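Local coordinates for chloromuconate cycloisomerase (Rhodococcus opacus, PDB 4M0X), which belongs to the enolase superfamily, pairing an N-terminal alpha-beta domain with a TIM-barrel-like domain that holds a manganese (II) ion, at residues A[12-17]-A[28-33]; A[133-138]-A[348-353]. All blocks are in the same frame, centred on the assembly; numbering follows the deposited sequence.

In the fold
Both contacts are antiparallel strand pairings, each partly buried, with centres 23 Å apart and no touch between them. Contact 1 is a local pairing of strands 5-17 and 27-40 in the antiparallel sheet of the N-terminal domain. Contact 2 spans more than 200 residues of chain, bringing strand 347-349 alongside the first barrel strand, 134-141. Their chemistry differs accordingly. Residues 12-17 and 28-33 join a mostly aliphatic, largely buried face to a polar one with an aspartate, a serine and a histidine; residues 133-138 and 348-353 meet through backbone bonds and aliphatic side chains, with the aliphatic part of an arginine on the exposed side.

Contact 1: residues A[12-17]-A[28-33]; sequences IVDLPS and MHHQSI
Asp14 and Ser32 each turn the first side-chain group away from their own carbonyl carbon and beside the backbone N (chi1 -65° and -82°), which brings carboxylate and hydroxyl together on the same face of the sheet. The sheet is the antiparallel one of the N-terminal domain of the enolase superfamily, and here strands 5-17 and 27-40 run against each other. Ser32 OG donates to Asp14 OD1 at 2.7 Å, meeting the oxygen nearly along its C-O axis. The same OD1 forms a salt bridge with Arg370 near the C-terminus, so one carboxylate oxygen ties the sheet edge to the tail of the chain; this positive charge would probably help to keep the aspartate ionised. The His30 ring, tucked between its own backbone N and carbonyl carbon, turns CE1 toward Asp14. The carboxylate and ring planes stand 87° apart.

Asp14 and Ser32 form a non-hydrogen-bonded pair, flanked by two hydrogen-bonded pairs. In one, Val13 N gives to Ile33 O (2.7 Å), and Ile33 N gives to Val13 O (3.0 Å). In the other, Leu15 N binds Gln31 O at 2.7 Å and Gln31 N binds Leu15 O at 2.9 Å. Side chains of these four residues line the face turned from Asp14. Val13 CB lies 3.8 Å from Ile33 CG1, while Leu15 and Gln31 meet through their CB atoms. Tyr368 of helix 362-368 packs on Val13 and Leu15, and Val51 of strand 45-51 on Gln31 and Ile33. On the polar face, Asp14 OD1 lies at the edge of the His30 imidazole, near the ring plane and 3.4 Å from CE1.

Contact 2: residues A[133-138]-A[348-353]; sequences KRIPIT and LLIPTG
Ile135 and Leu348 exchange two backbone hydrogen bonds, Ile135 N to Leu348 O and Leu348 N to Ile135 O, each 2.9 Å long. A third bond runs from Ile350 N to Lys133 O at 3.0 Å and is nearly straight (174° at the hydrogen), carrying the pairing past the end of strand 347-349. Between these bonds lies the non-hydrogen-bonded pair Arg134 and Leu349, where Arg134 CA comes within 3.3 Å of Leu348 O in a CA-H...O contact.

These bonds add strand 347-349, in antiparallel sense, to the start of strand 134-141, the first strand of the enolase-type barrel. On its other edge strand 134-141 pairs with 163-167, while a backbone bond between Thr138 and Cys324 links it to strand 323-324, as in a closed barrel. Asp196, Glu222 and Asp247, which hold the manganese ion, sit at or just past the ends of other strands of the barrel.

On the buried side, Ile135 and Ile350, the latter just past the strand, cross at an angle, with Ile135 CG1 3.8 Å from Ile350 CD1; Tyr314 and Gln312 of helix 304-316 lie against them. Ile137 directs CG1 away from its own carbonyl carbon (chi1 -62°), setting that branch against the backbone N of Leu348 and bringing CD1 to 3.6 Å from Leu348 CB. On the exposed face, Arg134 and Leu349 lie side by side, pointing the same way. The methyl CD2 of Leu349 rests 3.6 Å from Arg134 CG and reaches the edge of the guanidinium, near its plane, while Lys133 CB sits over one face toward the rim.

Contact 1: residues A[12-17]-A[28-33]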
loop_
_atom_site.group_PDB
_atom_site.type_symbol
_atom_site.label_atom_id
_atom_site.label_comp_id
_atom_site.label_asym_id
_atom_site.label_seq_id
_atom_site.Cartn_x
_atom_site.Cartn_y
_atom_site.Cartn_z
ATOM N N ILE A 12 -4.281 -22.475 -45.179
ATOM C CA ILE A 12 -4.190 -23.412 -44.071
ATOM C C ILE A 12 -3.283 -24.615 -44.474
ATOM O O ILE A 12 -3.539 -25.299 -45.470
ATOM C CB ILE A 12 -5.620 -23.802 -43.608
ATOM C CG1 ILE A 12 -6.398 -22.549 -43.185
ATOM C CG2 ILE A 12 -5.629 -24.797 -42.463
ATOM C CD1 ILE A 12 -7.914 -22.738 -43.151
ATOM N N VAL A 13 -2.208 -24.837 -43.718
ATOM C CA VAL A 13 -1.255 -25.914 -44.007
ATOM C C VAL A 13 -1.159 -26.930 -42.860
ATOM O O VAL A 13 -1.142 -26.559 -41.673
ATOM C CB VAL A 13 0.152 -25.340 -44.235
ATOM C CG1 VAL A 13 1.156 -26.475 -44.478
ATOM C CG2 VAL A 13 0.141 -24.301 -45.329
ATOM N N ASP A 14 -1.097 -28.207 -43.182
ATOM C CA ASP A 14 -0.978 -29.198 -42.106
ATOM C C ASP A 14 0.358 -29.841 -42.292
ATOM O O ASP A 14 0.683 -30.258 -43.392
ATOM C CB ASP A 14 -2.064 -30.281 -42.146
ATOM C CG ASP A 14 -3.485 -29.741 -41.900
ATOM O OD1 ASP A 14 -3.757 -29.024 -40.885
ATOM O OD2 ASP A 14 -4.357 -30.091 -42.737
ATOM N N LEU A 15 1.140 -29.919 -41.232
ATOM C CA LEU A 15 2.504 -30.433 -41.351
ATOM C C LEU A 15 2.735 -31.682 -40.543
ATOM O O LEU A 15 2.510 -31.701 -39.330
ATOM C CB LEU A 15 3.531 -29.350 -40.967
ATOM C CG LEU A 15 3.621 -28.188 -41.960
ATOM C CD1 LEU A 15 4.680 -27.199 -41.526
ATOM C CD2 LEU A 15 3.904 -28.692 -43.374
ATOM N N PRO A 16 3.193 -32.741 -41.210
ATOM C CA PRO A 16 3.493 -34.016 -40.547
ATOM C C PRO A 16 4.510 -33.825 -39.423
ATOM O O PRO A 16 5.532 -33.191 -39.622
ATOM C CB PRO A 16 4.082 -34.849 -41.676
ATOM C CG PRO A 16 4.726 -33.838 -42.552
ATOM C CD PRO A 16 3.710 -32.723 -42.580
ATOM N N SER A 17 4.216 -34.374 -38.253
ATOM C CA SER A 17 5.039 -34.152 -37.064
ATOM C C SER A 17 5.584 -35.442 -36.462
ATOM O O SER A 17 4.854 -36.413 -36.311
ATOM C CB SER A 17 4.231 -33.409 -36.012
ATOM O OG SER A 17 4.691 -33.780 -34.737
ATOM N N MET A 28 -1.378 -32.870 -29.721
ATOM C CA MET A 28 -1.144 -32.448 -31.128
ATOM C C MET A 28 -0.549 -33.576 -32.000
ATOM O O MET A 28 0.548 -34.084 -31.729
ATOM C CB MET A 28 -0.307 -31.160 -31.210
ATOM N N HIS A 29 -1.291 -33.953 -33.044
ATOM C CA HIS A 29 -0.983 -35.121 -33.876
ATOM C C HIS A 29 -0.208 -34.713 -35.159
ATOM O O HIS A 29 0.547 -35.489 -35.752
ATOM C CB HIS A 29 -2.287 -35.894 -34.180
ATOM C CG HIS A 29 -3.053 -36.338 -32.950
ATOM N ND1 HIS A 29 -4.189 -35.692 -32.499
ATOM C CD2 HIS A 29 -2.853 -37.373 -32.095
ATOM C CE1 HIS A 29 -4.649 -36.301 -31.417
ATOM N NE2 HIS A 29 -3.855 -37.322 -31.149
ATOM N N HIS A 30 -0.406 -33.467 -35.561
ATOM C CA HIS A 30 0.354 -32.835 -36.619
ATOM C C HIS A 30 0.414 -31.347 -36.279
ATOM O O HIS A 30 -0.082 -30.928 -35.252
ATOM C CB HIS A 30 -0.339 -33.060 -37.962
ATOM C CG HIS A 30 -1.780 -32.639 -37.979
ATOM N ND1 HIS A 30 -2.207 -31.462 -38.556
ATOM C CD2 HIS A 30 -2.892 -33.238 -37.485
ATOM C CE1 HIS A 30 -3.519 -31.356 -38.424
ATOM N NE2 HIS A 30 -3.960 -32.421 -37.776
ATOM N N GLN A 31 1.012 -30.539 -37.136
ATOM C CA GLN A 31 1.068 -29.104 -36.908
ATOM C C GLN A 31 0.204 -28.367 -37.920
ATOM O O GLN A 31 0.082 -28.775 -39.076
ATOM C CB GLN A 31 2.509 -28.633 -37.011
ATOM C CG GLN A 31 2.671 -27.145 -36.880
ATOM C CD GLN A 31 2.553 -26.676 -35.457
ATOM O OE1 GLN A 31 3.535 -26.649 -34.721
ATOM N NE2 GLN A 31 1.348 -26.287 -35.066
ATOM N N SER A 32 -0.402 -27.271 -37.501
ATOM C CA SER A 32 -1.336 -26.599 -38.371
ATOM C C SER A 32 -1.061 -25.132 -38.337
ATOM O O SER A 32 -1.009 -24.530 -37.268
ATOM C CB SER A 32 -2.762 -26.869 -37.920
ATOM O OG SER A 32 -3.211 -28.125 -38.412
ATOM N N ILE A 33 -0.848 -24.554 -39.508
ATOM C CA ILE A 33 -0.518 -23.144 -39.594
ATOM C C ILE A 33 -1.356 -22.523 -40.684
ATOM O O ILE A 33 -1.860 -23.228 -41.569
ATOM C CB ILE A 33 0.988 -22.909 -39.874
ATOM C CG1 ILE A 33 1.329 -23.184 -41.336
ATOM C CG2 ILE A 33 1.861 -23.750 -38.936
ATOM C CD1 ILE A 33 2.700 -22.695 -41.761
#

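Contact 2: residues A[133-138]-A[348-353]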
loop_
_atom_site.group_PDB
_atom_site.type_symbol
_atom_site.label_atom_id
_atom_site.label_comp_id
_atom_site.label_asym_id
_atom_site.label_seq_id
_atom_site.Cartn_x
_atom_site.Cartn_y
_atom_site.Cartn_z
ATOM N N LYS A 133 25.053 -15.752 -32.314
ATOM C CA LYS A 133 24.797 -16.474 -33.581
ATOM C C LYS A 133 24.119 -17.824 -33.351
ATOM O O LYS A 133 23.536 -18.408 -34.265
ATOM C CB LYS A 133 26.090 -16.636 -34.405
ATOM C CG LYS A 133 26.825 -15.328 -34.684
ATOM C CD LYS A 133 27.584 -15.371 -36.006
ATOM C CE LYS A 133 28.453 -14.125 -36.240
ATOM N NZ LYS A 133 29.482 -13.945 -35.185
ATOM N N ARG A 134 24.197 -18.304 -32.115
ATOM C CA ARG A 134 23.664 -19.606 -31.757
ATOM C C ARG A 134 22.857 -19.483 -30.478
ATOM O O ARG A 134 23.171 -18.678 -29.634
ATOM C CB ARG A 134 24.815 -20.629 -31.606
ATOM C CG ARG A 134 25.236 -21.310 -32.911
ATOM C CD ARG A 134 26.623 -21.931 -32.869
ATOM N NE ARG A 134 27.658 -20.889 -32.930
ATOM C CZ ARG A 134 28.278 -20.470 -34.043
ATOM N NH1 ARG A 134 27.990 -21.013 -35.235
ATOM N NH2 ARG A 134 29.195 -19.492 -33.961
ATOM N N ILE A 135 21.803 -20.270 -30.336
ATOM C CA ILE A 135 21.097 -20.338 -29.051
ATOM C C ILE A 135 20.982 -21.774 -28.509
ATOM O O ILE A 135 20.631 -22.677 -29.254
ATOM C CB ILE A 135 19.689 -19.744 -29.133
ATOM C CG1 ILE A 135 19.617 -18.663 -30.215
ATOM C CG2 ILE A 135 19.301 -19.233 -27.749
ATOM C CD1 ILE A 135 18.276 -17.981 -30.330
ATOM N N PRO A 136 21.277 -21.998 -27.219
ATOM C CA PRO A 136 21.053 -23.385 -26.768
ATOM C C PRO A 136 19.547 -23.636 -26.660
ATOM O O PRO A 136 18.790 -22.747 -26.235
ATOM C CB PRO A 136 21.721 -23.434 -25.380
ATOM C CG PRO A 136 22.532 -22.160 -25.271
ATOM C CD PRO A 136 21.812 -21.145 -26.143
ATOM N N ILE A 137 19.111 -24.815 -27.076
ATOM C CA ILE A 137 17.693 -25.144 -27.098
ATOM C C ILE A 137 17.230 -25.889 -25.817
ATOM O O ILE A 137 17.953 -26.738 -25.281
ATOM C CB ILE A 137 17.397 -25.912 -28.381
ATOM C CG1 ILE A 137 17.712 -25.016 -29.565
ATOM C CG2 ILE A 137 15.938 -26.304 -28.489
ATOM C CD1 ILE A 137 16.859 -23.756 -29.640
ATOM N N THR A 138 16.061 -25.518 -25.298
ATOM C CA THR A 138 15.469 -26.234 -24.175
ATOM C C THR A 138 14.502 -27.249 -24.756
ATOM O O THR A 138 13.555 -26.874 -25.470
ATOM C CB THR A 138 14.730 -25.296 -23.215
ATOM O OG1 THR A 138 15.686 -24.594 -22.422
ATOM C CG2 THR A 138 13.831 -26.054 -22.293
ATOM N N LEU A 348 20.300 -24.100 -31.787
ATOM C CA LEU A 348 19.772 -23.507 -33.003
ATOM C C LEU A 348 20.809 -22.548 -33.567
ATOM O O LEU A 348 21.411 -21.783 -32.805
ATOM C CB LEU A 348 18.465 -22.776 -32.712
ATOM C CG LEU A 348 17.840 -21.959 -33.842
ATOM C CD1 LEU A 348 17.454 -22.822 -35.036
ATOM C CD2 LEU A 348 16.636 -21.207 -33.289
ATOM N N LEU A 349 21.048 -22.616 -34.882
ATOM C CA LEU A 349 21.845 -21.609 -35.561
ATOM C C LEU A 349 20.882 -20.545 -36.100
ATOM O O LEU A 349 19.906 -20.884 -36.752
ATOM C CB LEU A 349 22.601 -22.222 -36.720
ATOM C CG LEU A 349 23.452 -23.483 -36.709
ATOM C CD1 LEU A 349 23.961 -23.624 -38.135
ATOM C CD2 LEU A 349 24.633 -23.440 -35.740
ATOM N N ILE A 350 21.135 -19.273 -35.846
ATOM C CA ILE A 350 20.160 -18.248 -36.270
ATOM C C ILE A 350 20.185 -17.938 -37.784
ATOM O O ILE A 350 21.242 -17.593 -38.357
ATOM C CB ILE A 350 20.291 -16.943 -35.441
ATOM C CG1 ILE A 350 19.983 -17.217 -33.954
ATOM C CG2 ILE A 350 19.382 -15.851 -36.004
ATOM C CD1 ILE A 350 20.639 -16.266 -32.983
ATOM N N PRO A 351 19.028 -18.047 -38.448
ATOM C CA PRO A 351 19.056 -17.698 -39.867
ATOM C C PRO A 351 19.608 -16.283 -40.105
ATOM O O PRO A 351 19.343 -15.353 -39.317
ATOM C CB PRO A 351 17.578 -17.813 -40.287
ATOM C CG PRO A 351 17.050 -18.858 -39.361
ATOM C CD PRO A 351 17.701 -18.519 -38.034
ATOM N N THR A 352 20.379 -16.148 -41.183
ATOM C CA THR A 352 21.111 -14.936 -41.514
ATOM C C THR A 352 20.702 -14.409 -42.892
ATOM O O THR A 352 21.011 -13.259 -43.238
ATOM C CB THR A 352 22.655 -15.165 -41.476
ATOM O OG1 THR A 352 23.015 -16.295 -42.292
ATOM C CG2 THR A 352 23.147 -15.416 -40.051
ATOM N N GLY A 353 20.016 -15.242 -43.678
ATOM C CA GLY A 353 19.605 -14.872 -45.037
ATOM C C GLY A 353 18.719 -13.644 -44.996
ATOM O O GLY A 353 18.344 -13.200 -43.914
#